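Local coordinates for methyl-CpG-binding domain protein 1 (Homo sapiens, PDB 5W9Q), which represses transcription at methylated CpG islands and, through its third CXXC zinc finger, the part in this structure, binds DNA carrying unmethylated CpG, at residues C28-K31 with G36-Q39; R19-R24 with K31-G36. All blocks are in the same frame, centred on the assembly; numbering follows the deposited sequence.

Contact 1 of 2, residues C28-K31 with G36-Q39. With ZN (zinc ion), chain G.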
# COMPACT_ATOMS: atom_id res chain seq x y z
N CYS A 28 3.04 5.43 -3.19
CA CYS A 28 2.31 6.68 -3.00
C CYS A 28 2.75 7.70 -4.02
O CYS A 28 1.90 8.24 -4.77
CB CYS A 28 2.45 7.27 -1.56
SG CYS A 28 1.35 6.47 -0.40
N CYS A 29 4.05 7.98 -4.03
CA CYS A 29 4.65 8.89 -5.04
C CYS A 29 4.23 8.59 -6.48
O CYS A 29 4.15 9.49 -7.28
CB CYS A 29 6.16 8.84 -4.98
SG CYS A 29 6.66 9.66 -3.46
N ASP A 30 4.01 7.33 -6.78
CA ASP A 30 3.54 6.91 -8.10
C ASP A 30 2.05 7.25 -8.39
O ASP A 30 1.66 7.30 -9.53
CB ASP A 30 3.81 5.40 -8.25
CG ASP A 30 3.22 4.83 -9.50
OD1 ASP A 30 3.80 5.03 -10.57
OD2 ASP A 30 2.15 4.20 -9.41
N LYS A 31 1.23 7.42 -7.34
CA LYS A 31 -0.19 7.77 -7.50
C LYS A 31 -0.33 9.11 -8.19
O LYS A 31 0.36 10.06 -7.85
CB LYS A 31 -0.94 7.78 -6.15
CG LYS A 31 -0.99 6.39 -5.49
CD LYS A 31 -1.69 6.41 -4.11
CE LYS A 31 -2.13 5.05 -3.62
NZ LYS A 31 -3.18 4.55 -4.59
N GLY A 36 2.51 11.45 -9.30
CA GLY A 36 3.16 10.37 -9.99
C GLY A 36 2.53 10.07 -11.31
O GLY A 36 1.52 10.67 -11.69
N SER A 37 3.13 9.09 -11.99
CA SER A 37 2.82 8.73 -13.35
C SER A 37 2.02 7.40 -13.44
O SER A 37 1.81 6.90 -14.55
CB SER A 37 4.13 8.66 -14.19
OG SER A 37 5.07 7.69 -13.68
N ASN A 38 1.58 6.84 -12.29
CA ASN A 38 0.70 5.65 -12.31
C ASN A 38 1.31 4.47 -13.09
O ASN A 38 0.62 3.83 -13.91
CB ASN A 38 -0.66 6.04 -12.99
CG ASN A 38 -1.81 5.17 -12.54
OD1 ASN A 38 -1.84 4.70 -11.39
ND2 ASN A 38 -2.76 4.99 -13.40
N GLN A 39 2.61 4.22 -12.89
CA GLN A 39 3.28 3.10 -13.52
C GLN A 39 3.33 1.85 -12.71
O GLN A 39 3.54 0.76 -13.27
CB GLN A 39 4.71 3.51 -13.97
CG GLN A 39 4.73 4.72 -14.90
CD GLN A 39 6.13 5.02 -15.41
OE1 GLN A 39 7.11 5.05 -14.63
NE2 GLN A 39 6.24 5.19 -16.69
ZN ZN G . 2.85 5.41 1.06
O HOH W 1 -0.67 4.56 -8.67
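Asp30 grips the returning loop with both its backbone and its side chain. Its carbonyl O accepts from Asn38 N at 2.8 Å, the donor lying in the carbonyl plane with a C=O...N angle of 159°. The carboxylate swings the same way: with CG anti to the backbone N (chi1 173°), OD1 takes Gln39 N at 2.7 Å on its syn lone pair. The other oxygen, OD2, accepts from Arg41 N, so the one carboxylate holds the amides of Gln39 and Arg41.

The tight part of the contact is at Gly36. Its CA sits 3.0 Å from Cys29 O in a CA-H...O contact, and a side chain at this position would run into Cys29 O and the carbonyl carbon of Asp30. Gly36 N donates to Lys31 O at 2.9 Å, approaching from above the carbonyl plane, which closes the chain between Lys31 and Gly36.

The other side is looser and wet. A water donates to Asp30 OD2 at 2.9 Å and to Asn38 OD1 at 3.0 Å, bridging two side chains that do not bond directly, while exposed Gln39 brings only CB near OD1. Lys31 sends its CB away from the loop, and its NZ forms a salt bridge with a DNA phosphate. Two residues before Asp30, Cys28 SG binds zinc at 2.3 Å with Cys22, Cys25 and Cys44, which places this turn directly after the third cysteine of a CXXCXXC motif in a CXXC zinc finger.

Contact 2 of 2, residues R19-R24 with K31-G36. With ZN (zinc ion), chain G.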
# COMPACT_ATOMS: atom_id res chain seq x y z
N ARG A 19 -4.82 4.78 8.54
CA ARG A 19 -5.96 5.59 8.09
C ARG A 19 -5.73 6.20 6.69
O ARG A 19 -6.58 6.07 5.83
CB ARG A 19 -6.29 6.67 9.15
N MET A 20 -4.57 6.81 6.48
CA MET A 20 -4.28 7.61 5.30
C MET A 20 -3.02 7.11 4.60
O MET A 20 -2.16 6.42 5.22
CB MET A 20 -4.05 9.07 5.72
N ASP A 21 -2.89 7.48 3.32
CA ASP A 21 -1.71 7.20 2.56
C ASP A 21 -0.56 7.97 3.15
O ASP A 21 -0.74 9.10 3.56
CB ASP A 21 -1.86 7.63 1.07
CG ASP A 21 -2.79 6.72 0.28
OD1 ASP A 21 -3.09 5.61 0.70
OD2 ASP A 21 -3.22 7.12 -0.84
N CYS A 22 0.62 7.35 3.17
CA CYS A 22 1.80 7.94 3.77
C CYS A 22 2.32 9.09 2.92
O CYS A 22 2.86 10.05 3.45
CB CYS A 22 2.90 6.90 4.00
SG CYS A 22 4.07 6.57 2.65
N GLY A 23 2.15 8.98 1.58
CA GLY A 23 2.49 10.11 0.66
C GLY A 23 3.99 10.29 0.39
O GLY A 23 4.35 11.26 -0.20
N ARG A 24 4.82 9.33 0.84
CA ARG A 24 6.30 9.34 0.66
C ARG A 24 6.95 8.04 0.08
O ARG A 24 8.01 8.12 -0.51
CB ARG A 24 6.98 9.64 2.00
CG ARG A 24 6.69 11.03 2.57
CD ARG A 24 7.48 12.11 1.84
NE ARG A 24 7.09 13.46 2.25
CZ ARG A 24 7.41 14.58 1.59
NH1 ARG A 24 7.01 15.76 2.06
NH2 ARG A 24 8.14 14.54 0.46
N LYS A 31 1.23 7.42 -7.34
CA LYS A 31 -0.19 7.77 -7.50
C LYS A 31 -0.33 9.11 -8.19
O LYS A 31 0.36 10.06 -7.85
CB LYS A 31 -0.94 7.78 -6.15
CG LYS A 31 -0.99 6.39 -5.49
CD LYS A 31 -1.69 6.41 -4.11
CE LYS A 31 -2.13 5.05 -3.62
NZ LYS A 31 -3.18 4.55 -4.59
N PRO A 32 -1.25 9.20 -9.22
CA PRO A 32 -1.55 10.47 -9.86
C PRO A 32 -1.85 11.58 -8.88
O PRO A 32 -1.31 12.65 -9.04
CB PRO A 32 -2.79 10.18 -10.72
CG PRO A 32 -2.72 8.75 -11.02
CD PRO A 32 -1.96 8.08 -9.88
N LYS A 33 -2.64 11.31 -7.82
CA LYS A 33 -2.98 12.37 -6.86
C LYS A 33 -1.76 12.96 -6.10
O LYS A 33 -1.83 14.06 -5.62
CB LYS A 33 -4.04 11.89 -5.83
CG LYS A 33 -3.53 10.88 -4.82
CD LYS A 33 -4.56 10.51 -3.77
CE LYS A 33 -4.02 9.35 -2.95
NZ LYS A 33 -4.72 9.17 -1.65
N PHE A 34 -0.68 12.19 -5.99
CA PHE A 34 0.59 12.66 -5.40
C PHE A 34 1.59 13.17 -6.42
O PHE A 34 2.66 13.69 -6.06
CB PHE A 34 1.18 11.58 -4.52
CG PHE A 34 0.43 11.38 -3.23
CD1 PHE A 34 0.21 12.45 -2.37
CD2 PHE A 34 -0.02 10.13 -2.85
CE1 PHE A 34 -0.47 12.27 -1.18
CE2 PHE A 34 -0.68 9.94 -1.64
CZ PHE A 34 -0.93 11.02 -0.82
N GLY A 35 1.20 13.12 -7.69
CA GLY A 35 1.97 13.73 -8.77
C GLY A 35 2.74 12.72 -9.59
O GLY A 35 3.51 13.11 -10.47
N GLY A 36 2.51 11.45 -9.30
CA GLY A 36 3.16 10.37 -9.99
C GLY A 36 2.53 10.07 -11.31
O GLY A 36 1.52 10.67 -11.69
ZN ZN G . 2.85 5.41 1.06
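The Phe34 ring lies between Gly23 and the side chain of its own neighbour Lys33. Gly23 CA stands over one face in a CH-pi contact, 4.0 Å from the ring centroid and 17° off the normal, while Lys33 CG lies over the opposite face, toward the rim. Asp21 comes in differently: its CB meets the ring at the edge, in the ring plane, 3.8 Å from CE2. With CG beside the backbone N (chi1 -73°), Phe34 points its ring at the 21-23 turn.

That turn belongs to the second zinc site of the CXXC finger, where Cys22 SG binds the metal at 2.3 Å alongside Cys25, Cys28 and Cys44. The same sulfur accepts a hydrogen bond from Arg24 N, across Gly23, whose CA faces the ring; Phe34 also touches Cys28.

Beyond the ring edge, Asp21 and Lys33 meet at an oblique angle in a salt bridge. Extended beyond CG, Lys33 brings NZ to 2.7 Å from Asp21 OD2, tilted 38° out of the carboxylate plane. The second oxygen, OD1, pairs with Arg47, so the carboxylate is held between two cations. Replacing Asp21 with an alanine is likely to leave Lys33 and Arg47 without the anion they share. Lys31 passes the carboxylate with its aliphatic part, CE lying 3.6 Å from Asp21 OD2; its NZ, in a salt bridge with a DNA phosphate, stays 4.5 Å from that same oxygen.

Overall arrangement
Both contacts involve the loop that follows helix 26-30 and lie beside the same zinc ion, with Cys28 supplying one ligand in contact 1 and Cys22 another in contact 2; their centres are 8 Å apart. Contact 1 is local and partly buried, held by backbone amides, carbonyls and one carboxylate. Contact 2 lies at the surface and joins the segments before and after helix 26-30 through side chains, with one salt bridge and one aromatic ring. The segments share Lys31 and Gly36, but only Lys31 makes contacts in both. The two contacts also touch directly, where Cys28 O packs on Phe34 CD2 at 3.3 Å, and their shared lysine carries this region to the DNA backbone.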